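Local coordinates for Slr0280 protein (Synechocystis sp., PDB 5H3K) that is of unknown function but carries a phosphodiester glycosidase (NAGPA) family domain, which suggests hydrolysis of a sugar phosphodiester, at residues D428-Y433 with I464-Q469; Y402-Y407 with P417-S422. All coordinates share one frame; numbering follows the deposited sequence.

Interaction 1. Residues D428-Y433 with I464-Q469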
loop_
_atom_site.group_PDB
_atom_site.type_symbol
_atom_site.label_atom_id
_atom_site.label_comp_id
_atom_site.label_asym_id
_atom_site.label_seq_id
_atom_site.Cartn_x
_atom_site.Cartn_y
_atom_site.Cartn_z
ATOM N N ASP A 428 8.283 24.456 21.468
ATOM C CA ASP A 428 9.166 25.438 22.097
ATOM C C ASP A 428 9.526 25.031 23.521
ATOM O O ASP A 428 8.782 24.291 24.170
ATOM C CB ASP A 428 8.516 26.822 22.142
ATOM C CG ASP A 428 8.279 27.406 20.776
ATOM O OD1 ASP A 428 7.465 28.354 20.685
ATOM O OD2 ASP A 428 8.901 26.928 19.802
ATOM N N ASN A 429 10.668 25.526 23.993
ATOM C CA ASN A 429 11.085 25.374 25.381
ATOM C C ASN A 429 11.236 23.916 25.818
ATOM O O ASN A 429 10.781 23.527 26.893
ATOM C CB ASN A 429 10.130 26.137 26.310
ATOM C CG ASN A 429 9.991 27.601 25.923
ATOM O OD1 ASN A 429 10.968 28.250 25.554
ATOM N ND2 ASN A 429 8.768 28.119 25.985
ATOM N N GLU A 430 11.862 23.114 24.965
ATOM C CA GLU A 430 12.164 21.727 25.318
ATOM C C GLU A 430 13.496 21.668 26.055
ATOM O O GLU A 430 14.350 22.541 25.868
ATOM C CB GLU A 430 12.224 20.849 24.058
ATOM C CG GLU A 430 10.905 20.786 23.313
ATOM C CD GLU A 430 10.895 19.770 22.188
ATOM O OE1 GLU A 430 9.784 19.454 21.712
ATOM O OE2 GLU A 430 11.977 19.285 21.779
ATOM N N GLN A 431 13.665 20.650 26.898
ATOM C CA GLN A 431 14.974 20.337 27.467
ATOM C C GLN A 431 15.430 19.004 26.888
ATOM O O GLN A 431 14.638 18.058 26.824
ATOM C CB GLN A 431 14.886 20.220 28.988
ATOM C CG GLN A 431 14.935 21.550 29.725
ATOM C CD GLN A 431 16.289 22.236 29.605
ATOM O OE1 GLN A 431 17.327 21.665 29.951
ATOM N NE2 GLN A 431 16.283 23.461 29.108
ATOM N N VAL A 432 16.690 18.917 26.470
ATOM C CA VAL A 432 17.211 17.642 25.979
ATOM C C VAL A 432 18.324 17.110 26.873
ATOM O O VAL A 432 19.195 17.869 27.319
ATOM C CB VAL A 432 17.685 17.715 24.500
ATOM C CG1 VAL A 432 18.769 18.767 24.317
ATOM C CG2 VAL A 432 18.180 16.331 24.007
ATOM N N TYR A 433 18.284 15.802 27.134
ATOM C CA TYR A 433 19.361 15.113 27.833
ATOM C C TYR A 433 19.956 14.106 26.873
ATOM O O TYR A 433 19.239 13.240 26.347
ATOM C CB TYR A 433 18.828 14.406 29.082
ATOM C CG TYR A 433 18.144 15.350 30.046
ATOM C CD1 TYR A 433 18.812 15.845 31.160
ATOM C CD2 TYR A 433 16.831 15.764 29.836
ATOM C CE1 TYR A 433 18.182 16.722 32.045
ATOM C CE2 TYR A 433 16.195 16.642 30.711
ATOM C CZ TYR A 433 16.876 17.114 31.811
ATOM O OH TYR A 433 16.234 17.973 32.675
ATOM N N ILE A 464 13.729 13.875 25.812
ATOM C CA ILE A 464 13.157 15.195 25.560
ATOM C C ILE A 464 12.104 15.499 26.622
ATOM O O ILE A 464 11.154 14.729 26.815
ATOM C CB ILE A 464 12.505 15.284 24.159
ATOM C CG1 ILE A 464 13.561 15.134 23.056
ATOM C CG2 ILE A 464 11.758 16.598 23.994
ATOM C CD1 ILE A 464 14.644 16.185 23.091
ATOM N N ASP A 465 12.281 16.605 27.334
ATOM C CA ASP A 465 11.309 16.992 28.351
ATOM C C ASP A 465 10.471 18.132 27.796
ATOM O O ASP A 465 10.997 19.201 27.482
ATOM C CB ASP A 465 12.031 17.418 29.634
ATOM C CG ASP A 465 11.080 17.791 30.759
ATOM O OD1 ASP A 465 9.843 17.657 30.586
ATOM O OD2 ASP A 465 11.584 18.200 31.835
ATOM N N ARG A 466 9.173 17.887 27.655
ATOM C CA ARG A 466 8.241 18.919 27.219
ATOM C C ARG A 466 7.343 19.301 28.393
ATOM O O ARG A 466 6.598 18.466 28.921
ATOM C CB ARG A 466 7.417 18.427 26.018
ATOM C CG ARG A 466 8.283 17.966 24.850
ATOM C CD ARG A 466 7.446 17.568 23.649
ATOM N NE ARG A 466 8.270 17.350 22.469
ATOM C CZ ARG A 466 8.302 16.217 21.775
ATOM N NH1 ARG A 466 7.557 15.194 22.152
ATOM N NH2 ARG A 466 9.085 16.110 20.705
ATOM N N GLY A 467 7.455 20.554 28.831
ATOM C CA GLY A 467 6.664 21.039 29.954
ATOM C C GLY A 467 7.280 20.834 31.333
ATOM O O GLY A 467 6.554 20.742 32.333
ATOM N N ASN A 468 8.610 20.761 31.391
ATOM C CA ASN A 468 9.335 20.624 32.659
ATOM C C ASN A 468 8.844 19.493 33.554
ATOM O O ASN A 468 8.512 19.710 34.722
ATOM C CB ASN A 468 9.303 21.944 33.437
ATOM C CG ASN A 468 10.063 23.044 32.734
ATOM O OD1 ASN A 468 11.283 22.974 32.594
ATOM N ND2 ASN A 468 9.349 24.072 32.289
ATOM N N GLN A 469 8.804 18.284 33.007
ATOM C CA GLN A 469 8.294 17.142 33.750
ATOM C C GLN A 469 9.392 16.444 34.541
ATOM O O GLN A 469 9.114 15.556 35.352
ATOM C CB GLN A 469 7.620 16.158 32.795
ATOM C CG GLN A 469 6.531 16.793 31.957
ATOM C CD GLN A 469 5.386 17.308 32.804
ATOM O OE1 GLN A 469 4.666 16.528 33.425
ATOM N NE2 GLN A 469 5.218 18.624 32.841
#
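Arg-466 and Glu-430 form a salt bridge in which NE of Arg-466 donates to OE1 of Glu-430 over 2.7 Å, almost straight at 176°. OE1 lies in the guanidinium plane, whereas NE sits well above the carboxylate plane, the two planes being 55° apart. Glu-430 is extended beyond CG and Arg-466 from CG to NE, and the two lie side by side, pointing the same way; their length lets the opposite charges meet and probably neutralise each other within the buried face. The other oxygen, OE2, is held by Tyr-423 OH, which also accepts from Arg-466 NH2. With an alanine in place of this arginine, the buried carboxylate of Glu-430 would probably lose its countercharge, and Tyr-423 OH one of its partners.

Between the strands, Gln-431 and Asp-465 make an antiparallel hydrogen-bonded pair, their side chains on the other face of the sheet from the salt bridge: Asp-465 N to Gln-431 O is 2.8 Å, Gln-431 N to Asp-465 O 3.1 Å. Ile-464 lays CG2 over the guanidinium near its rim; its CG1 stands anti to the carbonyl carbon (chi1 -65°), and CD1 beyond it meets Val-432 CG2 at 3.7 Å. Both are beta-branched, a shape that suits a strand. Strand 430-436 lies between strands 439-446 and 460-466, and strand 411-415 borders the latter's other edge.

Interaction 2. Residues Y402-Y407 with P417-S422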
loop_
_atom_site.group_PDB
_atom_site.type_symbol
_atom_site.label_atom_id
_atom_site.label_comp_id
_atom_site.label_asym_id
_atom_site.label_seq_id
_atom_site.Cartn_x
_atom_site.Cartn_y
_atom_site.Cartn_z
ATOM N N TYR A 402 6.243 8.862 25.306
ATOM C CA TYR A 402 6.336 9.041 23.862
ATOM C C TYR A 402 7.689 8.540 23.387
ATOM O O TYR A 402 8.723 8.851 23.985
ATOM C CB TYR A 402 6.133 10.516 23.491
ATOM C CG TYR A 402 4.865 11.061 24.098
ATOM C CD1 TYR A 402 3.634 10.846 23.486
ATOM C CD2 TYR A 402 4.889 11.737 25.312
ATOM C CE1 TYR A 402 2.465 11.317 24.055
ATOM C CE2 TYR A 402 3.723 12.213 25.893
ATOM C CZ TYR A 402 2.518 11.998 25.261
ATOM O OH TYR A 402 1.359 12.472 25.844
ATOM N N LEU A 403 7.686 7.752 22.320
ATOM C CA LEU A 403 8.924 7.188 21.801
ATOM C C LEU A 403 8.934 7.379 20.301
ATOM O O LEU A 403 7.982 6.972 19.628
ATOM C CB LEU A 403 8.978 5.691 22.129
ATOM C CG LEU A 403 10.104 4.862 21.493
ATOM C CD1 LEU A 403 11.458 5.375 21.977
ATOM C CD2 LEU A 403 9.927 3.365 21.832
ATOM N N ASN A 404 9.989 7.997 19.779
ATOM C CA ASN A 404 10.146 8.156 18.337
ATOM C C ASN A 404 8.859 8.609 17.644
ATOM O O ASN A 404 8.431 8.004 16.661
ATOM C CB ASN A 404 10.649 6.846 17.717
ATOM C CG ASN A 404 12.080 6.531 18.128
ATOM O OD1 ASN A 404 12.822 7.435 18.492
ATOM N ND2 ASN A 404 12.468 5.260 18.080
ATOM N N SER A 405 8.242 9.671 18.156
ATOM C CA SER A 405 6.925 10.071 17.667
ATOM C C SER A 405 6.847 11.529 17.219
ATOM O O SER A 405 7.466 12.418 17.818
ATOM C CB SER A 405 5.859 9.803 18.744
ATOM O OG SER A 405 4.549 10.161 18.294
ATOM N N GLY A 406 6.068 11.770 16.171
ATOM C CA GLY A 406 5.736 13.127 15.767
ATOM C C GLY A 406 4.628 13.730 16.608
ATOM O O GLY A 406 4.256 14.901 16.418
ATOM N N TYR A 407 4.091 12.948 17.547
ATOM C CA TYR A 407 2.990 13.427 18.375
ATOM C C TYR A 407 3.475 14.229 19.596
ATOM O O TYR A 407 4.209 13.726 20.449
ATOM C CB TYR A 407 2.098 12.258 18.799
ATOM C CG TYR A 407 0.870 12.665 19.588
ATOM C CD1 TYR A 407 -0.106 13.481 19.025
ATOM C CD2 TYR A 407 0.682 12.214 20.879
ATOM C CE1 TYR A 407 -1.238 13.855 19.751
ATOM C CE2 TYR A 407 -0.455 12.570 21.610
ATOM C CZ TYR A 407 -1.404 13.394 21.038
ATOM O OH TYR A 407 -2.523 13.751 21.769
ATOM N N PRO A 417 18.172 5.940 17.796
ATOM C CA PRO A 417 18.641 5.983 16.408
ATOM C C PRO A 417 17.612 5.529 15.368
ATOM O O PRO A 417 17.768 5.892 14.206
ATOM C CB PRO A 417 19.834 5.025 16.422
ATOM C CG PRO A 417 20.398 5.190 17.795
ATOM C CD PRO A 417 19.188 5.352 18.690
ATOM N N ALA A 418 16.600 4.756 15.763
ATOM C CA ALA A 418 15.510 4.424 14.831
ATOM C C ALA A 418 14.809 5.659 14.244
ATOM O O ALA A 418 14.285 5.615 13.124
ATOM C CB ALA A 418 14.494 3.488 15.490
ATOM N N TRP A 419 14.786 6.761 14.991
ATOM C CA TRP A 419 14.204 8.009 14.510
ATOM C C TRP A 419 14.996 8.561 13.334
ATOM O O TRP A 419 14.432 9.093 12.382
ATOM C CB TRP A 419 14.181 9.036 15.646
ATOM C CG TRP A 419 13.562 10.379 15.331
ATOM C CD1 TRP A 419 14.215 11.570 15.166
ATOM C CD2 TRP A 419 12.165 10.666 15.189
ATOM N NE1 TRP A 419 13.310 12.577 14.922
ATOM C CE2 TRP A 419 12.050 12.051 14.941
ATOM C CE3 TRP A 419 11.005 9.885 15.250
ATOM C CZ2 TRP A 419 10.806 12.670 14.747
ATOM C CZ3 TRP A 419 9.775 10.507 15.055
ATOM C CH2 TRP A 419 9.686 11.880 14.808
ATOM N N GLY A 420 16.316 8.429 13.414
ATOM C CA GLY A 420 17.215 9.008 12.436
ATOM C C GLY A 420 18.501 9.454 13.113
ATOM O O GLY A 420 18.707 9.195 14.304
ATOM N N PRO A 421 19.387 10.097 12.346
ATOM C CA PRO A 421 20.652 10.631 12.864
ATOM C C PRO A 421 20.475 11.882 13.721
ATOM O O PRO A 421 21.360 12.176 14.525
ATOM C CB PRO A 421 21.428 10.983 11.583
ATOM C CG PRO A 421 20.860 10.067 10.539
ATOM C CD PRO A 421 19.386 10.017 10.875
ATOM N N SER A 422 19.366 12.599 13.575
ATOM C CA SER A 422 19.192 13.838 14.336
ATOM C C SER A 422 17.771 14.083 14.830
ATOM O O SER A 422 16.819 13.443 14.378
ATOM C CB SER A 422 19.678 15.045 13.518
ATOM O OG SER A 422 18.667 15.503 12.638
#
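Trp-419 drives its six-membered ring against the backbone of Asn-404 to Gly-406, and can be followed outward from its CB. That atom lies 3.5 Å from Asn-404 OD1. The side chain then leaves with CG anti to the backbone N (chi1 -178°), which carries the benzene half of the indole toward the turn. CE3 comes next, 3.5 Å from the carbonyl carbon of Asn-404 and 3.9 Å from Asn-404 CB. CZ3 comes closest: Asn-404 O stands 3.3 Å from it, near the ring plane at the edge, where the slightly positive C-H rim suits a carbonyl oxygen. At the far end CH2 packs on the next peptide, 3.7 Å from Ser-405 C and 3.9 Å from Gly-406 N.

Asn-404 slides past the indole in the opposite direction, its amide turned only 22° from the ring plane. An asparagine fits because its amide has a donor and an acceptor to spend on backbone: OD1 accepts from Thr-416 N and ND2 donates to Trp-360 O. Asparagine also tolerates the left-handed backbone of this turn better than most residues. The same ND2 lies 3.7 Å from the small methyl CB of Ala-418. Asn-404 O, besides meeting the indole, is bonded to Ser-362 OG, and the ring of Tyr-415 packs edge-to-face with Trp-419.

Ser-405 OG accepts from Tyr-407 N over 2.9 Å, with an N-H...O angle of 160°, forming an ST turn that shapes the chain just beyond the indole. The whole is loop-to-loop packing: a turn leaving strand 397-403 receives a tryptophan from the connection that follows strand 411-415, its parallel neighbour in the sheet.

Overall arrangement
The two contacts come in series along the chain, interaction 2 closing before interaction 1 opens, and their centres lie about 15 Å apart on the same side of the chain's centre. Both reach the same mixed sheet. Strand 411-415 connects them: it pairs in parallel with strand 397-403, whose end carries one half of interaction 2, and antiparallel with strand 460-466 of interaction 1. Tyr-415 bonds Arg-466 of interaction 1 and, through the same hydroxyl, Ser-405 O of interaction 2. Direct contact is slight packing, Arg-466 NH1 to Tyr-407 O at 4.0 Å. Interaction 1 thus ties neighbouring strands together, while interaction 2 packs the loops at the ends of strands 397-403 and 411-415 on each other.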